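Local coordinates for protein putative regulator (Escherichia coli O6, PDB 3HFI) that probably regulates transcription, with a UTRA domain that may sense a small effector molecule and so control DNA binding, at residues N90-I95 with R101-S106; R59-G62 with A66-I69; E34-Y39 with L44-G49; D51-E56 with P79-I84. All blocks are in the same frame, centred on the assembly; numbering follows the deposited sequence.

In the fold
All four contacts are made on or around one antiparallel six-stranded sheet of the UTRA domain. Interaction 4 is the hub: where it meets interaction 1, I95 CG1 packs on I81 CD1 at 3.7 Å, and L91 CD1 lies 3.8 Å from L55 CD2, joining helix 91-99 to the sheet. Interaction 3 feeds the same strand, 51-60, from its start, with I46 CD1 3.4 Å from I52 CG2. Interaction 2 closes the hairpin at the other end of that strand, and the centres of interactions 2 and 3 are about 27 Å apart, on opposite sides of the chain's centre. Interaction 1 also borders the second subunit.

Interaction 1. Residues N90-I95 with R101-S106; sequences NLFPTI and RKIRYS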
loop_
_atom_site.group_PDB
_atom_site.type_symbol
_atom_site.label_atom_id
_atom_site.label_comp_id
_atom_site.label_asym_id
_atom_site.label_seq_id
_atom_site.Cartn_x
_atom_site.Cartn_y
_atom_site.Cartn_z
ATOM N N ASN A 90 -12.797 1.991 -12.741
ATOM C CA ASN A 90 -11.702 1.713 -11.795
ATOM C C ASN A 90 -11.968 0.410 -11.021
ATOM O O ASN A 90 -13.107 0.137 -10.607
ATOM C CB ASN A 90 -11.541 2.874 -10.814
ATOM C CG ASN A 90 -11.267 4.186 -11.507
ATOM O OD1 ASN A 90 -11.951 5.194 -11.259
ATOM N ND2 ASN A 90 -10.275 4.184 -12.398
ATOM N N LEU A 91 -10.921 -0.379 -10.822
ATOM C CA LEU A 91 -11.112 -1.746 -10.358
ATOM C C LEU A 91 -11.699 -1.790 -8.961
ATOM O O LEU A 91 -12.742 -2.377 -8.770
ATOM C CB LEU A 91 -9.789 -2.524 -10.380
ATOM C CG LEU A 91 -9.839 -3.923 -9.837
ATOM C CD1 LEU A 91 -10.944 -4.806 -10.522
ATOM C CD2 LEU A 91 -8.471 -4.528 -10.000
ATOM N N PHE A 92 -11.047 -1.145 -8.002
ATOM C CA PHE A 92 -11.426 -1.300 -6.618
ATOM C C PHE A 92 -12.743 -0.610 -6.222
ATOM O O PHE A 92 -13.568 -1.229 -5.539
ATOM C CB PHE A 92 -10.249 -1.003 -5.721
ATOM C CG PHE A 92 -9.170 -2.037 -5.852
ATOM C CD1 PHE A 92 -9.299 -3.279 -5.237
ATOM C CD2 PHE A 92 -8.075 -1.823 -6.666
ATOM C CE1 PHE A 92 -8.334 -4.272 -5.394
ATOM C CE2 PHE A 92 -7.078 -2.825 -6.801
ATOM C CZ PHE A 92 -7.225 -4.037 -6.162
ATOM N N PRO A 93 -12.996 0.601 -6.731
ATOM C CA PRO A 93 -14.329 1.167 -6.602
ATOM C C PRO A 93 -15.398 0.259 -7.134
ATOM O O PRO A 93 -16.463 0.168 -6.535
ATOM C CB PRO A 93 -14.248 2.432 -7.455
ATOM C CG PRO A 93 -12.791 2.867 -7.302
ATOM C CD PRO A 93 -12.052 1.546 -7.340
ATOM N N THR A 94 -15.111 -0.449 -8.233
ATOM C CA THR A 94 -16.094 -1.328 -8.828
ATOM C C THR A 94 -16.345 -2.581 -7.984
ATOM O O THR A 94 -17.476 -3.060 -7.892
ATOM C CB THR A 94 -15.697 -1.728 -10.283
ATOM O OG1 THR A 94 -15.503 -0.548 -11.091
ATOM C CG2 THR A 94 -16.764 -2.583 -10.935
ATOM N N ILE A 95 -15.292 -3.137 -7.414
ATOM C CA ILE A 95 -15.381 -4.252 -6.469
ATOM C C ILE A 95 -16.316 -3.815 -5.334
ATOM O O ILE A 95 -17.253 -4.530 -4.991
ATOM C CB ILE A 95 -13.951 -4.654 -6.004
ATOM C CG1 ILE A 95 -13.222 -5.374 -7.166
ATOM C CG2 ILE A 95 -13.955 -5.483 -4.720
ATOM C CD1 ILE A 95 -11.738 -5.779 -6.871
ATOM N N ARG A 101 -19.651 -3.945 -0.280
ATOM C CA ARG A 101 -18.762 -4.137 0.858
ATOM C C ARG A 101 -17.627 -3.120 0.747
ATOM O O ARG A 101 -17.264 -2.776 -0.361
ATOM C CB ARG A 101 -18.182 -5.534 0.848
ATOM C CG ARG A 101 -19.179 -6.609 1.109
ATOM C CD ARG A 101 -18.534 -8.037 1.054
ATOM N NE ARG A 101 -19.556 -9.105 1.197
ATOM C CZ ARG A 101 -19.868 -9.693 2.342
ATOM N NH1 ARG A 101 -19.276 -9.303 3.463
ATOM N NH2 ARG A 101 -20.805 -10.637 2.387
ATOM N N LYS A 102 -17.067 -2.655 1.869
ATOM C CA LYS A 102 -15.904 -1.801 1.853
ATOM C C LYS A 102 -14.672 -2.661 1.996
ATOM O O LYS A 102 -14.672 -3.641 2.710
ATOM C CB LYS A 102 -15.974 -0.728 2.980
ATOM C CG LYS A 102 -17.057 0.356 2.694
ATOM C CD LYS A 102 -17.844 0.852 3.922
ATOM C CE LYS A 102 -19.405 1.061 3.614
ATOM N NZ LYS A 102 -20.371 1.583 4.750
ATOM N N ILE A 103 -13.613 -2.269 1.302
ATOM C CA ILE A 103 -12.258 -2.762 1.540
ATOM C C ILE A 103 -11.663 -2.183 2.802
ATOM O O ILE A 103 -11.560 -0.976 2.946
ATOM C CB ILE A 103 -11.369 -2.476 0.317
ATOM C CG1 ILE A 103 -11.907 -3.317 -0.870
ATOM C CG2 ILE A 103 -9.883 -2.777 0.624
ATOM C CD1 ILE A 103 -11.276 -2.942 -2.169
ATOM N N ARG A 104 -11.317 -3.062 3.740
ATOM C CA ARG A 104 -10.849 -2.703 5.022
ATOM C C ARG A 104 -9.426 -3.065 5.378
ATOM O O ARG A 104 -8.917 -2.463 6.328
ATOM C CB ARG A 104 -11.748 -3.294 6.095
ATOM C CG ARG A 104 -13.222 -2.898 5.904
ATOM C CD ARG A 104 -14.039 -3.349 7.086
ATOM N NE ARG A 104 -15.445 -3.154 6.789
ATOM C CZ ARG A 104 -16.138 -2.078 7.099
ATOM N NH1 ARG A 104 -15.567 -1.074 7.787
ATOM N NH2 ARG A 104 -17.440 -2.016 6.754
ATOM N N TYR A 105 -8.812 -4.000 4.656
ATOM C CA TYR A 105 -7.436 -4.418 4.897
ATOM C C TYR A 105 -6.723 -4.836 3.649
ATOM O O TYR A 105 -7.328 -5.348 2.685
ATOM C CB TYR A 105 -7.277 -5.633 5.838
ATOM C CG TYR A 105 -8.074 -5.568 7.100
ATOM C CD1 TYR A 105 -7.468 -5.159 8.316
ATOM C CD2 TYR A 105 -9.412 -5.938 7.125
ATOM C CE1 TYR A 105 -8.209 -5.090 9.509
ATOM C CE2 TYR A 105 -10.145 -5.892 8.315
ATOM C CZ TYR A 105 -9.538 -5.460 9.487
ATOM O OH TYR A 105 -10.270 -5.389 10.657
ATOM N N SER A 106 -5.411 -4.746 3.764
ATOM C CA SER A 106 -4.426 -4.975 2.724
ATOM C C SER A 106 -3.209 -5.587 3.406
ATOM O O SER A 106 -2.815 -5.094 4.466
ATOM C CB SER A 106 -3.886 -3.605 2.294
ATOM O OG SER A 106 -3.951 -3.644 0.991
#
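F92 and I103 face each other between the start of helix 91-99 and the extended chain leading into strand 105-114, their CA atoms 8.3 Å apart, and one turn further on the CA atoms of I95 and R101 stand 8.1 Å apart. Side chains make the contact. I103 points at the helix, and its terminal CD1 does the touching: it comes 3.7 Å from F92 CD1, approaching the ring obliquely, with the two side chains crossing at about a right angle. F92 CG lies beside its own backbone N (chi1 -68°), a torsion that lets the ring run past I103 with CD1 as its near atom. The neighbouring L91 lays its CG over the centre of one ring face, 4.2 Å above the plane. I95 adds a looser contact, CG2 to I103 CD1 at 4.5 Å. At the head of the helix N90 O receives T94 N at 3.2 Å and the T94 hydroxyl OG1 from opposite faces of its carbonyl plane. The E96 carboxylate oxygen OE2, from the same helix, accepts a hydrogen bond from I103 N. L160 of the second subunit packs on both F92 and I103, while Y105 and S106 pair with a strand of that subunit, carrying the sheet across the interface. R104 and Y105 both face F139, a classic beta bulge at the start of strand 105-114, outermost within this chain. Buried aliphatic and aromatic groups thus join a helix to the strand that follows it, a helix laid against an antiparallel sheet as in the UTRA fold.

Interaction 2. Residues R59-G62 with A66-I69; sequences RSIG and AMLI
R59 and M67 form an antiparallel hydrogen-bonded pair, and the backbone carries most of the polar work. R59 N gives a nearly straight bond to M67 O (2.8 Å, N-H...O 174°). In return R59 O takes two donors, both in its carbonyl plane: M67 N at 3.0 Å and A66 N at 2.8 Å, the latter clearly bent at 137°. Because A66 and M67 both face R59, the pairing fits a classic beta bulge, one extra residue on the 66-69 side.

Aliphatic contact follows on the face of the sheet bearing R59 and M67. Their side chains run side by side and point the same way, R59 CB touching M67 CG at 3.7 Å and R59 CD meeting M67 CE at 3.9 Å. M67 reaches this course with CG between its backbone N and carbonyl carbon (chi1 60°).

Beyond the methionine, the arginine head meets a hydrocarbon: I69 CD1 sits 3.9 Å above one face of the guanidinium, towards its rim, and the sulfur of M67 stands obliquely to the group.

These residues close the hairpin of strands 51-60 and 65-73. Strand 26-35 flanks the first of them, with R59 on T26 and S60 on E27. L68 turns the other way, onto R119 and L123 of helix 117-123, and I69 packs on G161 of the second subunit.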
loop_
_atom_site.group_PDB
_atom_site.type_symbol
_atom_site.label_atom_id
_atom_site.label_comp_id
_atom_site.label_asym_id
_atom_site.label_seq_id
_atom_site.Cartn_x
_atom_site.Cartn_y
_atom_site.Cartn_z
ATOM N N ARG A 59 0.063 0.269 -15.860
ATOM C CA ARG A 59 -0.159 1.591 -15.332
ATOM C C ARG A 59 0.983 2.439 -15.776
ATOM O O ARG A 59 2.128 2.076 -15.534
ATOM C CB ARG A 59 -0.182 1.585 -13.837
ATOM C CG ARG A 59 0.028 2.964 -13.269
ATOM C CD ARG A 59 -0.592 3.037 -11.902
ATOM N NE ARG A 59 -1.994 2.653 -12.025
ATOM C CZ ARG A 59 -2.727 2.142 -11.046
ATOM N NH1 ARG A 59 -2.211 1.941 -9.832
ATOM N NH2 ARG A 59 -3.993 1.823 -11.280
ATOM N N SER A 60 0.673 3.553 -16.436
ATOM C CA SER A 60 1.696 4.522 -16.814
ATOM C C SER A 60 1.464 5.876 -16.123
ATOM O O SER A 60 0.328 6.347 -15.923
ATOM C CB SER A 60 1.826 4.641 -18.340
ATOM O OG SER A 60 0.568 4.723 -18.969
ATOM N N ILE A 61 2.582 6.473 -15.737
ATOM C CA ILE A 61 2.601 7.692 -14.934
ATOM C C ILE A 61 3.245 8.795 -15.771
ATOM O O ILE A 61 4.469 8.828 -15.952
ATOM C CB ILE A 61 3.288 7.442 -13.535
ATOM C CG1 ILE A 61 2.305 6.645 -12.634
ATOM C CG2 ILE A 61 3.715 8.756 -12.871
ATOM C CD1 ILE A 61 2.947 5.646 -11.647
ATOM N N GLY A 62 2.383 9.645 -16.337
ATOM C CA GLY A 62 2.821 10.767 -17.177
ATOM C C GLY A 62 3.249 10.365 -18.579
ATOM O O GLY A 62 4.021 11.090 -19.235
ATOM N N ALA A 66 4.844 2.801 -15.540
ATOM C CA ALA A 66 5.220 2.642 -14.132
ATOM C C ALA A 66 5.232 1.163 -13.724
ATOM O O ALA A 66 6.277 0.646 -13.331
ATOM C CB ALA A 66 4.263 3.429 -13.216
ATOM N N MET A 67 4.094 0.481 -13.834
ATOM C CA MET A 67 4.009 -0.848 -13.306
ATOM C C MET A 67 3.039 -1.731 -14.067
ATOM O O MET A 67 2.109 -1.246 -14.715
ATOM C CB MET A 67 3.576 -0.780 -11.846
ATOM C CG MET A 67 2.241 -0.125 -11.627
ATOM S SD MET A 67 1.942 0.368 -9.883
ATOM C CE MET A 67 2.582 2.026 -9.946
ATOM N N LEU A 68 3.276 -3.034 -13.962
ATOM C CA LEU A 68 2.403 -4.073 -14.508
ATOM C C LEU A 68 1.695 -4.753 -13.339
ATOM O O LEU A 68 2.334 -5.181 -12.392
ATOM C CB LEU A 68 3.241 -5.047 -15.342
ATOM C CG LEU A 68 2.542 -6.212 -16.028
ATOM C CD1 LEU A 68 1.642 -5.756 -17.181
ATOM C CD2 LEU A 68 3.676 -7.085 -16.505
ATOM N N ILE A 69 0.365 -4.797 -13.394
ATOM C CA ILE A 69 -0.460 -5.315 -12.332
ATOM C C ILE A 69 -1.239 -6.501 -12.852
ATOM O O ILE A 69 -1.905 -6.396 -13.896
ATOM C CB ILE A 69 -1.455 -4.259 -11.823
ATOM C CG1 ILE A 69 -0.716 -2.926 -11.551
ATOM C CG2 ILE A 69 -2.204 -4.819 -10.580
ATOM C CD1 ILE A 69 -1.618 -1.776 -11.118
#

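Interaction 3. Residues E34-Y39 with L44-G49; sequences EPANRY and LRITPG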
loop_
_atom_site.group_PDB
_atom_site.type_symbol
_atom_site.label_atom_id
_atom_site.label_comp_id
_atom_site.label_asym_id
_atom_site.label_seq_id
_atom_site.Cartn_x
_atom_site.Cartn_y
_atom_site.Cartn_z
ATOM N N GLU A 34 -10.175 -17.924 -14.951
ATOM C CA GLU A 34 -9.368 -19.124 -14.898
ATOM C C GLU A 34 -9.602 -19.834 -13.555
ATOM O O GLU A 34 -9.970 -19.181 -12.596
ATOM C CB GLU A 34 -7.877 -18.744 -15.034
ATOM C CG GLU A 34 -7.416 -17.833 -13.898
ATOM C CD GLU A 34 -5.863 -17.468 -13.918
ATOM O OE1 GLU A 34 -5.239 -17.475 -15.003
ATOM O OE2 GLU A 34 -5.311 -17.167 -12.815
ATOM N N PRO A 35 -9.340 -21.157 -13.498
ATOM C CA PRO A 35 -9.423 -21.843 -12.219
ATOM C C PRO A 35 -8.332 -21.339 -11.286
ATOM O O PRO A 35 -7.193 -21.182 -11.722
ATOM C CB PRO A 35 -9.233 -23.331 -12.560
ATOM C CG PRO A 35 -9.427 -23.425 -14.062
ATOM C CD PRO A 35 -8.991 -22.059 -14.619
ATOM N N ALA A 36 -8.677 -21.016 -10.038
ATOM C CA ALA A 36 -7.672 -20.640 -9.025
ATOM C C ALA A 36 -6.693 -21.783 -8.784
ATOM O O ALA A 36 -7.107 -22.933 -8.531
ATOM C CB ALA A 36 -8.320 -20.259 -7.768
ATOM N N ASN A 37 -5.387 -21.516 -8.915
ATOM C CA ASN A 37 -4.416 -22.577 -8.578
ATOM C C ASN A 37 -4.306 -22.675 -7.076
ATOM O O ASN A 37 -4.922 -21.877 -6.363
ATOM C CB ASN A 37 -3.049 -22.405 -9.260
ATOM C CG ASN A 37 -2.254 -21.232 -8.729
ATOM O OD1 ASN A 37 -2.364 -20.839 -7.582
ATOM N ND2 ASN A 37 -1.423 -20.667 -9.608
ATOM N N ARG A 38 -3.613 -23.691 -6.587
ATOM C CA ARG A 38 -3.611 -23.960 -5.165
ATOM C C ARG A 38 -3.099 -22.754 -4.392
ATOM O O ARG A 38 -3.656 -22.382 -3.340
ATOM C CB ARG A 38 -2.763 -25.184 -4.809
ATOM C CG ARG A 38 -3.462 -26.522 -5.044
ATOM C CD ARG A 38 -2.464 -27.695 -4.968
ATOM N NE ARG A 38 -1.423 -27.479 -5.987
ATOM C CZ ARG A 38 -1.421 -27.995 -7.225
ATOM N NH1 ARG A 38 -2.379 -28.841 -7.622
ATOM N NH2 ARG A 38 -0.429 -27.681 -8.075
ATOM N N TYR A 39 -2.049 -22.116 -4.892
ATOM C CA TYR A 39 -1.460 -20.971 -4.124
ATOM C C TYR A 39 -2.421 -19.829 -4.059
ATOM O O TYR A 39 -2.668 -19.273 -3.014
ATOM C CB TYR A 39 -0.186 -20.521 -4.805
ATOM C CG TYR A 39 0.509 -19.379 -4.111
ATOM C CD1 TYR A 39 1.104 -19.573 -2.854
ATOM C CD2 TYR A 39 0.608 -18.120 -4.729
ATOM C CE1 TYR A 39 1.783 -18.550 -2.219
ATOM C CE2 TYR A 39 1.297 -17.069 -4.088
ATOM C CZ TYR A 39 1.876 -17.301 -2.826
ATOM O OH TYR A 39 2.541 -16.304 -2.129
ATOM N N LEU A 44 -6.747 -16.505 -1.374
ATOM C CA LEU A 44 -8.095 -15.970 -1.398
ATOM C C LEU A 44 -9.072 -16.740 -0.498
ATOM O O LEU A 44 -10.228 -16.365 -0.353
ATOM C CB LEU A 44 -8.596 -15.961 -2.821
ATOM C CG LEU A 44 -8.079 -14.895 -3.804
ATOM C CD1 LEU A 44 -8.613 -15.179 -5.197
ATOM C CD2 LEU A 44 -8.492 -13.501 -3.353
ATOM N N ARG A 45 -8.608 -17.803 0.137
ATOM C CA ARG A 45 -9.458 -18.682 0.940
ATOM C C ARG A 45 -10.646 -19.203 0.179
ATOM O O ARG A 45 -11.787 -19.099 0.624
ATOM C CB ARG A 45 -9.855 -17.996 2.249
ATOM C CG ARG A 45 -8.601 -17.497 2.940
ATOM C CD ARG A 45 -8.768 -16.926 4.326
ATOM N NE ARG A 45 -7.574 -16.106 4.593
ATOM C CZ ARG A 45 -7.399 -15.269 5.625
ATOM N NH1 ARG A 45 -8.347 -15.121 6.571
ATOM N NH2 ARG A 45 -6.227 -14.600 5.721
ATOM N N ILE A 46 -10.373 -19.764 -0.994
ATOM C CA ILE A 46 -11.401 -20.399 -1.812
ATOM C C ILE A 46 -10.933 -21.810 -2.152
ATOM O O ILE A 46 -9.784 -22.142 -1.921
ATOM C CB ILE A 46 -11.725 -19.590 -3.087
ATOM C CG1 ILE A 46 -10.505 -19.438 -3.986
ATOM C CG2 ILE A 46 -12.301 -18.224 -2.713
ATOM C CD1 ILE A 46 -10.837 -18.674 -5.336
ATOM N N THR A 47 -11.830 -22.620 -2.734
ATOM C CA THR A 47 -11.512 -23.994 -3.115
ATOM C C THR A 47 -10.615 -23.935 -4.347
ATOM O O THR A 47 -10.916 -23.243 -5.300
ATOM C CB THR A 47 -12.780 -24.784 -3.352
ATOM O OG1 THR A 47 -13.607 -24.654 -2.185
ATOM C CG2 THR A 47 -12.512 -26.271 -3.647
ATOM N N PRO A 48 -9.484 -24.633 -4.315
ATOM C CA PRO A 48 -8.689 -24.784 -5.511
ATOM C C PRO A 48 -9.583 -25.164 -6.677
ATOM O O PRO A 48 -10.474 -26.050 -6.569
ATOM C CB PRO A 48 -7.787 -25.972 -5.185
ATOM C CG PRO A 48 -7.592 -25.854 -3.579
ATOM C CD PRO A 48 -8.911 -25.298 -3.112
ATOM N N GLY A 49 -9.326 -24.525 -7.810
ATOM C CA GLY A 49 -10.100 -24.783 -9.041
ATOM C C GLY A 49 -11.307 -23.859 -9.279
ATOM O O GLY A 49 -11.917 -23.840 -10.390
#
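A36 and G49 hold the firm part of this contact: G49 N donates to A36 O at 2.8 Å, in the carbonyl plane and with an N-H...O angle of 157°. Beside it A36 points its methyl at the loop, and I46 CD1 comes to 3.8 Å from A36 CB. I46 can reach it because CG1 stands between its backbone N and carbonyl carbon (chi1 61°), which brings the end of the chain nearer than CB alone would. A36 is buried, and A41 of helix 38-44 packs against both it and I46, the three forming a small apolar cluster.

The two segments bracket that helix. N37 is its N-cap, OD1 accepting from V40 N, and R45, with positive phi, ends it in a Schellman motif; the chain then returns through 46-49 to the end of strand 26-35, so that a short helix connects two antiparallel strands, 26-35 and 51-60, that are neighbours in the sheet.

Next to the G49 bond P35 packs just as closely but on the solvent side: its ring carbon CB lies 3.5 Å from G49 O, a van der Waals contact between two exposed residues. G49 has a positive phi (93°), and at its backbone angles a CB would be jammed against the carbonyl O of P48. The loose part is R38 with P48, which only brush: R38 CG lies 4.4 Å from P48 CB, and the rest of the arginine leads away. Both are exposed, and no other subunit of the assembly touches either segment.

Interaction 4. Residues D51-E56 with P79-I84; sequences DILYLE and PGIVEI
L53 and I81 meet through extended first torsions: both CB bonds face the other segment, and CG anti to the backbone N in L53 (chi1 178°), like CG1 in I81 (chi1 -172°), carries L53 CD2 and I81 CG1 into contact. The meeting itself is narrow. One methyl of the leucine, CD2, comes 4.0 Å from I81 CG1, and the same atom lies 4.0 Å from I81 O and 4.3 Å from V82 CA. CD2 is therefore set against the backbone of the short 3-10 turn 81-83 as well as against its side chain, and the two side chains cross obliquely. I81 has chi2 at 104°, away from a staggered value, and it also packs on L98 of helix 91-99. V82, exposed, takes part through its backbone CA, its side chain staying farther off.

The turn is braced from within by E83 N to G80 O at 2.9 Å, an i to i+3 bond, with a longer one from I84 N to I81 O. L53 belongs to strand 51-60, whose backbone pairs with I73 at this point. I33 and I75 also touch the leucine, and I75 and F86 touch I81; both residues are buried.

L55, two residues on, points the same way, towards helix 91-99. Chemically the side-chain contact is aliphatic, and the leucine methyl also rests against the turn's backbone, a carbonyl oxygen included, without any bond between the segments; this implies that shape and burial, rather than directed bonds, hold the loop against the sheet here.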
loop_
_atom_site.group_PDB
_atom_site.type_symbol
_atom_site.label_atom_id
_atom_site.label_comp_id
_atom_site.label_asym_id
_atom_site.label_seq_id
_atom_site.Cartn_x
_atom_site.Cartn_y
_atom_site.Cartn_z
ATOM N N ASP A 51 -13.356 -20.781 -10.288
ATOM C CA ASP A 51 -13.080 -19.745 -11.274
ATOM C C ASP A 51 -12.870 -18.392 -10.640
ATOM O O ASP A 51 -13.543 -18.006 -9.683
ATOM C CB ASP A 51 -14.199 -19.697 -12.319
ATOM C CG ASP A 51 -14.065 -20.751 -13.380
ATOM O OD1 ASP A 51 -12.996 -21.385 -13.522
ATOM O OD2 ASP A 51 -15.016 -20.903 -14.162
ATOM N N ILE A 52 -11.806 -17.721 -11.050
ATOM C CA ILE A 52 -11.554 -16.365 -10.642
ATOM C C ILE A 52 -11.345 -15.553 -11.884
ATOM O O ILE A 52 -11.122 -16.117 -12.989
ATOM C CB ILE A 52 -10.356 -16.268 -9.655
ATOM C CG1 ILE A 52 -9.020 -16.851 -10.236
ATOM C CG2 ILE A 52 -10.734 -16.908 -8.296
ATOM C CD1 ILE A 52 -8.235 -15.891 -11.171
ATOM N N LEU A 53 -11.447 -14.234 -11.746
ATOM C CA LEU A 53 -11.134 -13.297 -12.842
ATOM C C LEU A 53 -9.654 -12.813 -12.786
ATOM O O LEU A 53 -9.194 -12.320 -11.753
ATOM C CB LEU A 53 -12.077 -12.075 -12.782
ATOM C CG LEU A 53 -11.886 -10.942 -13.814
ATOM C CD1 LEU A 53 -12.101 -11.524 -15.198
ATOM C CD2 LEU A 53 -12.854 -9.779 -13.504
ATOM N N TYR A 54 -8.905 -12.992 -13.869
ATOM C CA TYR A 54 -7.557 -12.550 -13.943
ATOM C C TYR A 54 -7.583 -11.274 -14.798
ATOM O O TYR A 54 -8.214 -11.260 -15.817
ATOM C CB TYR A 54 -6.710 -13.581 -14.632
ATOM C CG TYR A 54 -5.347 -13.076 -15.059
ATOM C CD1 TYR A 54 -4.241 -13.181 -14.208
ATOM C CD2 TYR A 54 -5.150 -12.541 -16.313
ATOM C CE1 TYR A 54 -2.986 -12.765 -14.593
ATOM C CE2 TYR A 54 -3.863 -12.099 -16.724
ATOM C CZ TYR A 54 -2.795 -12.225 -15.846
ATOM O OH TYR A 54 -1.533 -11.749 -16.190
ATOM N N LEU A 55 -6.946 -10.195 -14.338
ATOM C CA LEU A 55 -6.849 -8.943 -15.082
ATOM C C LEU A 55 -5.402 -8.548 -15.131
ATOM O O LEU A 55 -4.742 -8.483 -14.085
ATOM C CB LEU A 55 -7.585 -7.863 -14.328
ATOM C CG LEU A 55 -8.793 -7.132 -14.753
ATOM C CD1 LEU A 55 -9.873 -8.055 -15.388
ATOM C CD2 LEU A 55 -9.281 -6.319 -13.530
ATOM N N GLU A 56 -4.903 -8.239 -16.315
ATOM C CA GLU A 56 -3.568 -7.679 -16.440
ATOM C C GLU A 56 -3.682 -6.230 -16.900
ATOM O O GLU A 56 -4.313 -5.946 -17.942
ATOM C CB GLU A 56 -2.770 -8.494 -17.464
ATOM C CG GLU A 56 -1.284 -8.248 -17.505
ATOM C CD GLU A 56 -0.578 -9.215 -18.517
ATOM O OE1 GLU A 56 -1.146 -9.549 -19.590
ATOM O OE2 GLU A 56 0.556 -9.653 -18.221
ATOM N N PRO A 79 -20.925 -10.119 -7.972
ATOM C CA PRO A 79 -21.857 -10.343 -9.073
ATOM C C PRO A 79 -21.742 -9.194 -10.065
ATOM O O PRO A 79 -21.937 -8.028 -9.666
ATOM C CB PRO A 79 -23.235 -10.376 -8.385
ATOM C CG PRO A 79 -22.933 -10.754 -6.936
ATOM C CD PRO A 79 -21.617 -10.109 -6.660
ATOM N N GLY A 80 -21.323 -9.548 -11.302
ATOM C CA GLY A 80 -21.307 -8.625 -12.453
ATOM C C GLY A 80 -19.934 -8.173 -12.917
ATOM O O GLY A 80 -19.816 -7.545 -13.994
ATOM N N ILE A 81 -18.903 -8.491 -12.126
ATOM C CA ILE A 81 -17.573 -7.906 -12.321
ATOM C C ILE A 81 -16.970 -8.353 -13.653
ATOM O O ILE A 81 -16.139 -7.646 -14.258
ATOM C CB ILE A 81 -16.601 -8.311 -11.151
ATOM C CG1 ILE A 81 -15.258 -7.558 -11.239
ATOM C CG2 ILE A 81 -16.384 -9.866 -11.110
ATOM C CD1 ILE A 81 -15.037 -6.400 -10.244
ATOM N N VAL A 82 -17.348 -9.552 -14.075
ATOM C CA VAL A 82 -16.801 -10.086 -15.301
ATOM C C VAL A 82 -17.291 -9.266 -16.513
ATOM O O VAL A 82 -16.637 -9.307 -17.543
ATOM C CB VAL A 82 -17.109 -11.616 -15.533
ATOM C CG1 VAL A 82 -16.505 -12.452 -14.419
ATOM C CG2 VAL A 82 -18.567 -11.844 -15.684
ATOM N N GLU A 83 -18.386 -8.508 -16.376
ATOM C CA GLU A 83 -18.940 -7.754 -17.494
ATOM C C GLU A 83 -18.392 -6.355 -17.586
ATOM O O GLU A 83 -18.693 -5.670 -18.550
ATOM C CB GLU A 83 -20.446 -7.681 -17.392
ATOM C CG GLU A 83 -21.125 -9.020 -17.656
ATOM C CD GLU A 83 -22.342 -9.254 -16.743
ATOM O OE1 GLU A 83 -22.364 -10.274 -15.982
ATOM O OE2 GLU A 83 -23.270 -8.409 -16.789
ATOM N N ILE A 84 -17.590 -5.923 -16.626
ATOM C CA ILE A 84 -17.076 -4.540 -16.601
ATOM C C ILE A 84 -15.946 -4.325 -17.646
ATOM O O ILE A 84 -15.189 -5.232 -17.937
ATOM C CB ILE A 84 -16.579 -4.137 -15.130
ATOM C CG1 ILE A 84 -17.706 -4.307 -14.094
ATOM C CG2 ILE A 84 -16.079 -2.710 -15.042
ATOM C CD1 ILE A 84 -18.957 -3.536 -14.398
#